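PDB 4O6R: aldehyde dehydrogenase from Burkholderia cenocepacia, which probably oxidises aldehydes to carboxylic acids with NAD(P)+ as electron acceptor, as its family does, and holds AMP in this crystal. Local coordinates for residues A145-N157 with L220-T232. Residues are numbered along the deposited sequence; the frame is centred on the assembly and turned at random. Where two conformers were deposited one is given.
Sequences APIGVVGQIVPWN and LAEHPGVGKIAFT. With AMP (adenosine monophosphate), chain E.
Ile153 meets Phe231, Leu220 and Ile229 on the face of the sheet that receives AMP. At Ile153 CB, 3.9 Å from Phe231 CD1, the side chain forks. Ile153 CG2, anti to the backbone N, comes in at the ring edge, 3.6 Å from Phe231 CD1, and also touches the ribose at AMP O4'. Ile153 CG1 packs on Leu220 CD2, the two side chains running in opposite directions, and the tip, Ile153 CD1, reaches Ile229 CD1 at 3.9 Å and the adenine at AMP N3. Beta-branching suits this place by supplying both apolar arms. AMP O4' also lies in the plane of the Phe231 ring, at its edge, while the Val154 carbonyl accepts a hydrogen bond from AMP O3'.

In the sheet itself, strands 149-153 and 228-232 run parallel: Gly151 N gives an almost straight bond to Lys228 O (2.8 Å, 178°), and Ile153 N binds Ala230 O. Having no side chain, Gly151 lets Leu220 CD1 come within 3.9 Å of Gly151 CA.

On the opposite face Gln152 packs against helix 159-172. Strand 149-153 lies between strands 176-180 and 228-232 of a Rossmann-like nucleotide-binding sheet, with helix 213-222 leading into strand 228-232 and helix 235-245 touching Phe231.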
ATOM      1  N   ALA A 145     -10.322  10.534  -5.109  1.00  9.27           N
ATOM      2  CA  ALA A 145     -11.677  10.931  -5.535  1.00  9.08           C
ATOM      3  C   ALA A 145     -11.911  10.465  -6.980  1.00  8.90           C
ATOM      4  O   ALA A 145     -10.973  10.332  -7.732  1.00  8.42           O
ATOM      5  CB  ALA A 145     -11.834  12.431  -5.446  1.00  9.23           C
ATOM      6  N   PRO A 146     -13.174  10.220  -7.363  1.00  9.00           N
ATOM      7  CA  PRO A 146     -13.431   9.898  -8.753  1.00  8.98           C
ATOM      8  C   PRO A 146     -13.128  11.077  -9.662  1.00  8.88           C
ATOM      9  O   PRO A 146     -13.081  12.218  -9.211  1.00  8.97           O
ATOM     10  CB  PRO A 146     -14.930   9.579  -8.783  1.00  9.13           C
ATOM     11  CG  PRO A 146     -15.491  10.099  -7.530  1.00  9.26           C
ATOM     12  CD  PRO A 146     -14.397  10.271  -6.546  1.00  9.21           C
ATOM     13  N   ILE A 147     -12.960  10.794 -10.937  1.00  8.83           N
ATOM     14  CA  ILE A 147     -12.646  11.824 -11.926  1.00  9.05           C
ATOM     15  C   ILE A 147     -13.889  12.613 -12.298  1.00  9.06           C
ATOM     16  O   ILE A 147     -13.833  13.855 -12.360  1.00  9.58           O
ATOM     17  CB  ILE A 147     -12.002  11.189 -13.166  1.00  9.16           C
ATOM     18  CG1 ILE A 147     -10.639  10.610 -12.760  1.00  9.04           C
ATOM     19  CG2 ILE A 147     -11.881  12.206 -14.296  1.00  9.51           C
ATOM     20  CD1 ILE A 147     -10.060   9.683 -13.793  1.00  9.14           C
ATOM     21  N   GLY A 148     -14.995  11.905 -12.509  1.00  8.76           N
ATOM     22  CA  GLY A 148     -16.246  12.519 -12.887  1.00  8.91           C
ATOM     23  C   GLY A 148     -16.953  11.650 -13.899  1.00  8.84           C
ATOM     24  O   GLY A 148     -17.278  10.505 -13.609  1.00  8.75           O
ATOM     25  N   VAL A 149     -17.242  12.214 -15.073  1.00  8.78           N
ATOM     26  CA  VAL A 149     -17.823  11.452 -16.183  1.00  8.82           C
ATOM     27  C   VAL A 149     -16.676  10.900 -17.026  1.00  8.67           C
ATOM     28  O   VAL A 149     -15.763  11.636 -17.447  1.00  8.62           O
ATOM     29  CB  VAL A 149     -18.726  12.320 -17.097  1.00  9.05           C
ATOM     30  CG1 VAL A 149     -19.314  11.495 -18.247  1.00  9.25           C
ATOM     31  CG2 VAL A 149     -19.870  12.919 -16.293  1.00  9.19           C
ATOM     32  N   VAL A 150     -16.695   9.602 -17.234  1.00  8.61           N
ATOM     33  CA  VAL A 150     -15.645   8.956 -18.017  1.00  8.59           C
ATOM     34  C   VAL A 150     -16.243   8.358 -19.272  1.00  8.62           C
ATOM     35  O   VAL A 150     -17.341   7.802 -19.244  1.00  8.58           O
ATOM     36  CB  VAL A 150     -14.841   7.921 -17.214  1.00  8.53           C
ATOM     37  CG1 VAL A 150     -14.152   8.609 -16.023  1.00  8.42           C
ATOM     38  CG2 VAL A 150     -15.698   6.783 -16.731  1.00  8.59           C
ATOM     39  N   GLY A 151     -15.503   8.500 -20.365  1.00  8.58           N
ATOM     40  CA  GLY A 151     -15.922   8.001 -21.649  1.00  8.75           C
ATOM     41  C   GLY A 151     -15.114   6.758 -21.967  1.00  8.77           C
ATOM     42  O   GLY A 151     -13.900   6.727 -21.706  1.00  8.55           O
ATOM     43  N   GLN A 152     -15.772   5.754 -22.533  1.00  8.97           N
ATOM     44  CA  GLN A 152     -15.119   4.474 -22.817  1.00  9.37           C
ATOM     45  C   GLN A 152     -15.512   3.982 -24.190  1.00  9.61           C
ATOM     46  O   GLN A 152     -16.687   3.865 -24.506  1.00  9.72           O
ATOM     47  CB  GLN A 152     -15.467   3.449 -21.733  1.00  9.48           C
ATOM     48  CG  GLN A 152     -15.216   3.975 -20.322  1.00  9.64           C
ATOM     49  CD  GLN A 152     -15.556   2.987 -19.222  1.00  9.92           C
ATOM     50  OE1 GLN A 152     -16.607   2.334 -19.245  1.00 10.71           O
ATOM     51  NE2 GLN A 152     -14.669   2.860 -18.249  1.00  9.86           N
ATOM     52  N   ILE A 153     -14.509   3.641 -24.990  1.00  9.95           N
ATOM     53  CA  ILE A 153     -14.700   3.163 -26.356  1.00 10.32           C
ATOM     54  C   ILE A 153     -14.075   1.785 -26.448  1.00 10.48           C
ATOM     55  O   ILE A 153     -12.898   1.626 -26.158  1.00 10.35           O
ATOM     56  CB  ILE A 153     -14.072   4.133 -27.382  1.00 10.60           C
ATOM     57  CG1 ILE A 153     -14.790   5.478 -27.338  1.00 10.55           C
ATOM     58  CG2 ILE A 153     -14.169   3.562 -28.794  1.00 11.19           C
ATOM     59  CD1 ILE A 153     -14.085   6.614 -28.018  1.00 10.67           C
ATOM     60  N   VAL A 154     -14.875   0.835 -26.945  0.50 10.89           N
ATOM     61  CA  VAL A 154     -14.661  -0.618 -26.822  0.50 11.29           C
ATOM     62  C   VAL A 154     -14.769  -1.302 -28.204  0.50 11.65           C
ATOM     63  O   VAL A 154     -15.731  -1.031 -28.918  0.50 11.87           O
ATOM     64  CB  VAL A 154     -15.808  -1.178 -25.929  0.50 11.33           C
ATOM     65  CG1 VAL A 154     -15.673  -2.660 -25.712  0.50 11.57           C
ATOM     66  CG2 VAL A 154     -15.882  -0.443 -24.595  0.50 11.18           C
ATOM     67  N   PRO A 155     -13.810  -2.196 -28.594  1.00 11.84           N
ATOM     68  CA  PRO A 155     -13.960  -2.857 -29.856  1.00 12.12           C
ATOM     69  C   PRO A 155     -14.845  -4.118 -29.789  1.00 12.38           C
ATOM     70  O   PRO A 155     -15.480  -4.388 -28.760  1.00 11.95           O
ATOM     71  CB  PRO A 155     -12.521  -3.202 -30.218  1.00 12.40           C
ATOM     72  CG  PRO A 155     -11.868  -3.458 -28.936  1.00 12.07           C
ATOM     73  CD  PRO A 155     -12.571  -2.615 -27.913  1.00 11.81           C
ATOM     74  N   TRP A 156     -14.839  -4.888 -30.877  1.00 12.54           N
ATOM     75  CA  TRP A 156     -15.819  -5.941 -31.097  1.00 13.20           C
ATOM     76  C   TRP A 156     -15.342  -7.345 -30.749  1.00 12.91           C
ATOM     77  O   TRP A 156     -16.101  -8.288 -30.960  1.00 13.03           O
ATOM     78  CB  TRP A 156     -16.258  -5.917 -32.561  1.00 14.35           C
ATOM     79  CG  TRP A 156     -15.112  -5.745 -33.526  1.00 15.38           C
ATOM     80  CD1 TRP A 156     -14.721  -4.588 -34.121  1.00 16.31           C
ATOM     81  CD2 TRP A 156     -14.190  -6.759 -33.959  1.00 16.21           C
ATOM     82  NE1 TRP A 156     -13.626  -4.821 -34.921  1.00 16.91           N
ATOM     83  CE2 TRP A 156     -13.275  -6.144 -34.828  1.00 16.91           C
ATOM     84  CE3 TRP A 156     -14.054  -8.131 -33.695  1.00 16.57           C
ATOM     85  CZ2 TRP A 156     -12.254  -6.866 -35.488  1.00 17.53           C
ATOM     86  CZ3 TRP A 156     -13.031  -8.852 -34.339  1.00 17.19           C
ATOM     87  CH2 TRP A 156     -12.152  -8.212 -35.230  1.00 17.46           C
ATOM     88  N   ASN A 157     -14.114  -7.509 -30.228  1.00 12.13           N
ATOM     89  CA  ASN A 157     -13.588  -8.873 -30.074  1.00 12.15           C
ATOM     90  C   ASN A 157     -14.008  -9.604 -28.785  1.00 11.66           C
ATOM     91  O   ASN A 157     -14.216 -10.818 -28.818  1.00 11.64           O
ATOM     92  CB  ASN A 157     -12.081  -8.928 -30.285  1.00 12.32           C
ATOM     93  CG  ASN A 157     -11.324  -8.042 -29.351  1.00 12.34           C
ATOM     94  OD1 ASN A 157     -11.666  -6.884 -29.182  1.00 12.76           O
ATOM     95  ND2 ASN A 157     -10.271  -8.563 -28.764  1.00 12.20           N
ATOM     96  N   LEU A 220     -17.445  11.741 -28.189  1.00 12.12           N
ATOM     97  CA  LEU A 220     -17.117  11.294 -26.824  1.00 11.70           C
ATOM     98  C   LEU A 220     -15.669  11.700 -26.437  1.00 11.51           C
ATOM     99  O   LEU A 220     -15.435  12.260 -25.365  1.00 10.98           O
ATOM    100  CB  LEU A 220     -17.302   9.767 -26.699  1.00 11.66           C
ATOM    101  CG  LEU A 220     -17.206   9.176 -25.284  1.00 11.37           C
ATOM    102  CD1 LEU A 220     -18.091   9.922 -24.279  1.00 11.19           C
ATOM    103  CD2 LEU A 220     -17.607   7.702 -25.316  1.00 11.33           C
ATOM    104  N   ALA A 221     -14.712  11.422 -27.316  1.00 11.79           N
ATOM    105  CA  ALA A 221     -13.300  11.768 -27.069  1.00 11.77           C
ATOM    106  C   ALA A 221     -13.082  13.276 -26.964  1.00 12.11           C
ATOM    107  O   ALA A 221     -12.228  13.710 -26.196  1.00 11.67           O
ATOM    108  CB  ALA A 221     -12.406  11.171 -28.146  1.00 11.91           C
ATOM    109  N   GLU A 222     -13.834  14.069 -27.743  1.00 12.59           N
ATOM    110  CA  GLU A 222     -13.706  15.537 -27.727  1.00 12.96           C
ATOM    111  C   GLU A 222     -14.509  16.224 -26.647  1.00 12.80           C
ATOM    112  O   GLU A 222     -14.322  17.397 -26.410  1.00 12.94           O
ATOM    113  CB  GLU A 222     -14.155  16.138 -29.056  1.00 14.07           C
ATOM    114  CG  GLU A 222     -13.242  15.789 -30.201  1.00 15.23           C
ATOM    115  CD  GLU A 222     -13.772  16.180 -31.575  1.00 17.07           C
ATOM    116  OE1 GLU A 222     -14.922  16.664 -31.695  1.00 18.53           O
ATOM    117  OE2 GLU A 222     -13.033  15.928 -32.548  1.00 18.88           O
ATOM    118  N   HIS A 223     -15.442  15.527 -26.009  1.00 12.41           N
ATOM    119  CA  HIS A 223     -16.451  16.206 -25.194  1.00 12.08           C
ATOM    120  C   HIS A 223     -15.819  16.954 -24.005  1.00 11.96           C
ATOM    121  O   HIS A 223     -15.033  16.367 -23.258  1.00 10.85           O
ATOM    122  CB  HIS A 223     -17.499  15.215 -24.693  1.00 12.01           C
ATOM    123  CG  HIS A 223     -18.799  15.863 -24.322  1.00 12.33           C
ATOM    124  ND1 HIS A 223     -18.916  16.733 -23.262  1.00 12.27           N
ATOM    125  CD2 HIS A 223     -20.027  15.804 -24.896  1.00 12.60           C
ATOM    126  CE1 HIS A 223     -20.164  17.165 -23.181  1.00 12.61           C
ATOM    127  NE2 HIS A 223     -20.857  16.617 -24.165  1.00 12.71           N
ATOM    128  N   PRO A 224     -16.148  18.254 -23.832  1.00 12.11           N
ATOM    129  CA  PRO A 224     -15.553  19.044 -22.742  1.00 12.00           C
ATOM    130  C   PRO A 224     -16.014  18.675 -21.341  1.00 11.69           C
ATOM    131  O   PRO A 224     -15.368  19.054 -20.382  1.00 11.86           O
ATOM    132  CB  PRO A 224     -15.992  20.484 -23.081  1.00 12.60           C
ATOM    133  CG  PRO A 224     -17.236  20.313 -23.867  1.00 12.88           C
ATOM    134  CD  PRO A 224     -16.969  19.096 -24.717  1.00 12.68           C
ATOM    135  N   GLY A 225     -17.162  17.999 -21.219  1.00 11.41           N
ATOM    136  CA  GLY A 225     -17.688  17.456 -19.969  1.00 11.09           C
ATOM    137  C   GLY A 225     -17.175  16.093 -19.492  1.00 10.61           C
ATOM    138  O   GLY A 225     -17.554  15.613 -18.421  1.00 10.38           O
ATOM    139  N   VAL A 226     -16.311  15.474 -20.287  1.00 10.23           N
ATOM    140  CA  VAL A 226     -15.741  14.158 -20.011  1.00  9.84           C
ATOM    141  C   VAL A 226     -14.318  14.345 -19.472  1.00  9.33           C
ATOM    142  O   VAL A 226     -13.514  14.995 -20.117  1.00  9.39           O
ATOM    143  CB  VAL A 226     -15.700  13.324 -21.303  1.00 10.04           C
ATOM    144  CG1 VAL A 226     -14.907  12.032 -21.105  1.00  9.89           C
ATOM    145  CG2 VAL A 226     -17.128  13.004 -21.714  1.00 10.37           C
ATOM    146  N   GLY A 227     -14.042  13.769 -18.307  1.00  8.79           N
ATOM    147  CA  GLY A 227     -12.757  13.936 -17.619  1.00  8.56           C
ATOM    148  C   GLY A 227     -11.684  12.916 -17.980  1.00  8.45           C
ATOM    149  O   GLY A 227     -10.505  13.117 -17.697  1.00  8.16           O
ATOM    150  N   LYS A 228     -12.102  11.811 -18.579  1.00  8.70           N
ATOM    151  CA  LYS A 228     -11.171  10.769 -19.023  1.00  8.96           C
ATOM    152  C   LYS A 228     -11.783  10.000 -20.169  1.00  8.97           C
ATOM    153  O   LYS A 228     -13.000   9.753 -20.184  1.00  8.81           O
ATOM    154  CB  LYS A 228     -10.830   9.809 -17.880  1.00  9.47           C
ATOM    155  CG  LYS A 228      -9.871   8.693 -18.271  1.00 10.05           C
ATOM    156  CD  LYS A 228      -9.491   7.794 -17.104  1.00 10.72           C
ATOM    157  CE  LYS A 228      -8.793   6.562 -17.658  1.00 11.90           C
ATOM    158  NZ  LYS A 228      -8.449   5.547 -16.643  1.00 12.47           N
ATOM    159  N   ILE A 229     -10.944   9.637 -21.130  1.00  8.66           N
ATOM    160  CA  ILE A 229     -11.363   8.791 -22.214  1.00  8.87           C
ATOM    161  C   ILE A 229     -10.475   7.556 -22.209  1.00  9.02           C
ATOM    162  O   ILE A 229      -9.245   7.682 -22.060  1.00  8.60           O
ATOM    163  CB  ILE A 229     -11.291   9.514 -23.569  1.00  8.99           C
ATOM    164  CG1 ILE A 229     -11.817   8.652 -24.721  1.00  9.16           C
ATOM    165  CG2 ILE A 229      -9.875   9.989 -23.874  1.00  8.92           C
ATOM    166  CD1 ILE A 229     -13.320   8.471 -24.719  1.00  9.40           C
ATOM    167  N   ALA A 230     -11.117   6.391 -22.328  1.00  9.26           N
ATOM    168  CA  ALA A 230     -10.419   5.121 -22.368  1.00  9.71           C
ATOM    169  C   ALA A 230     -10.736   4.436 -23.687  1.00 10.23           C
ATOM    170  O   ALA A 230     -11.922   4.307 -24.061  1.00 10.57           O
ATOM    171  CB  ALA A 230     -10.820   4.259 -21.197  1.00  9.75           C
ATOM    172  N   PHE A 231      -9.687   4.035 -24.408  1.00 10.29           N
ATOM    173  CA  PHE A 231      -9.840   3.494 -25.733  1.00 10.98           C
ATOM    174  C   PHE A 231      -8.987   2.246 -25.938  1.00 11.22           C
ATOM    175  O   PHE A 231      -7.796   2.183 -25.545  1.00 11.17           O
ATOM    176  CB  PHE A 231      -9.473   4.557 -26.791  1.00 11.36           C
ATOM    177  CG  PHE A 231      -9.406   4.003 -28.192  1.00 11.48           C
ATOM    178  CD1 PHE A 231     -10.542   3.870 -28.943  1.00 11.80           C
ATOM    179  CD2 PHE A 231      -8.194   3.588 -28.735  1.00 11.72           C
ATOM    180  CE1 PHE A 231     -10.491   3.341 -30.229  1.00 12.17           C
ATOM    181  CE2 PHE A 231      -8.121   3.052 -30.009  1.00 11.81           C
ATOM    182  CZ  PHE A 231      -9.279   2.917 -30.749  1.00 12.28           C
ATOM    183  N   THR A 232      -9.617   1.247 -26.553  1.00 11.84           N
ATOM    184  CA  THR A 232      -8.961   0.005 -26.953  1.00 12.36           C
ATOM    185  C   THR A 232      -9.223  -0.141 -28.421  1.00 13.01           C
ATOM    186  O   THR A 232     -10.397  -0.075 -28.843  1.00 13.60           O
ATOM    187  CB  THR A 232      -9.572  -1.176 -26.188  1.00 12.61           C
ATOM    188  OG1 THR A 232      -9.294  -1.021 -24.804  1.00 12.79           O
ATOM    189  CG2 THR A 232      -9.061  -2.518 -26.658  1.00 12.94           C
TER
HETATM  190  P   AMP E 501     -10.605   0.822 -34.256  1.00 46.70           P
HETATM  191  O1P AMP E 501      -9.355   0.747 -33.447  1.00 36.28           O
HETATM  192  O2P AMP E 501     -10.674   2.112 -35.102  1.00 41.48           O
HETATM  193  O3P AMP E 501     -10.922  -0.496 -34.985  1.00 51.03           O
HETATM  194  O5' AMP E 501     -11.896   0.960 -33.236  1.00 44.56           O
HETATM  195  C5' AMP E 501     -12.146   0.386 -31.924  1.00 38.35           C
HETATM  196  C4' AMP E 501     -13.339   1.174 -31.304  1.00 38.06           C
HETATM  197  O4' AMP E 501     -13.110   2.582 -31.509  1.00 38.77           O
HETATM  198  C3' AMP E 501     -14.737   0.927 -31.888  1.00 34.77           C
HETATM  199  O3' AMP E 501     -15.822   0.928 -30.907  1.00 29.84           O
HETATM  200  C2' AMP E 501     -14.865   2.058 -32.923  1.00 35.64           C
HETATM  201  O2' AMP E 501     -16.204   2.398 -33.351  1.00 29.73           O
HETATM  202  C1' AMP E 501     -14.145   3.225 -32.253  1.00 36.47           C
HETATM  203  N9  AMP E 501     -13.611   4.286 -33.175  1.00 36.46           N
HETATM  204  C8  AMP E 501     -13.313   4.180 -34.505  1.00 37.66           C
HETATM  205  N7  AMP E 501     -12.881   5.383 -35.007  1.00 40.01           N
HETATM  206  C5  AMP E 501     -12.881   6.295 -33.995  1.00 37.61           C
HETATM  207  C6  AMP E 501     -12.533   7.735 -33.799  1.00 39.32           C
HETATM  208  N6  AMP E 501     -12.085   8.499 -34.804  1.00 43.42           N
HETATM  209  N1  AMP E 501     -12.663   8.304 -32.586  1.00 38.01           N
HETATM  210  C2  AMP E 501     -13.114   7.573 -31.556  1.00 37.09           C
HETATM  211  N3  AMP E 501     -13.462   6.270 -31.655  1.00 34.63           N
HETATM  212  C4  AMP E 501     -13.372   5.568 -32.805  1.00 37.68           C
HETATM  213  O   HOH W   1     -16.186  14.862 -15.872  1.00 10.89           O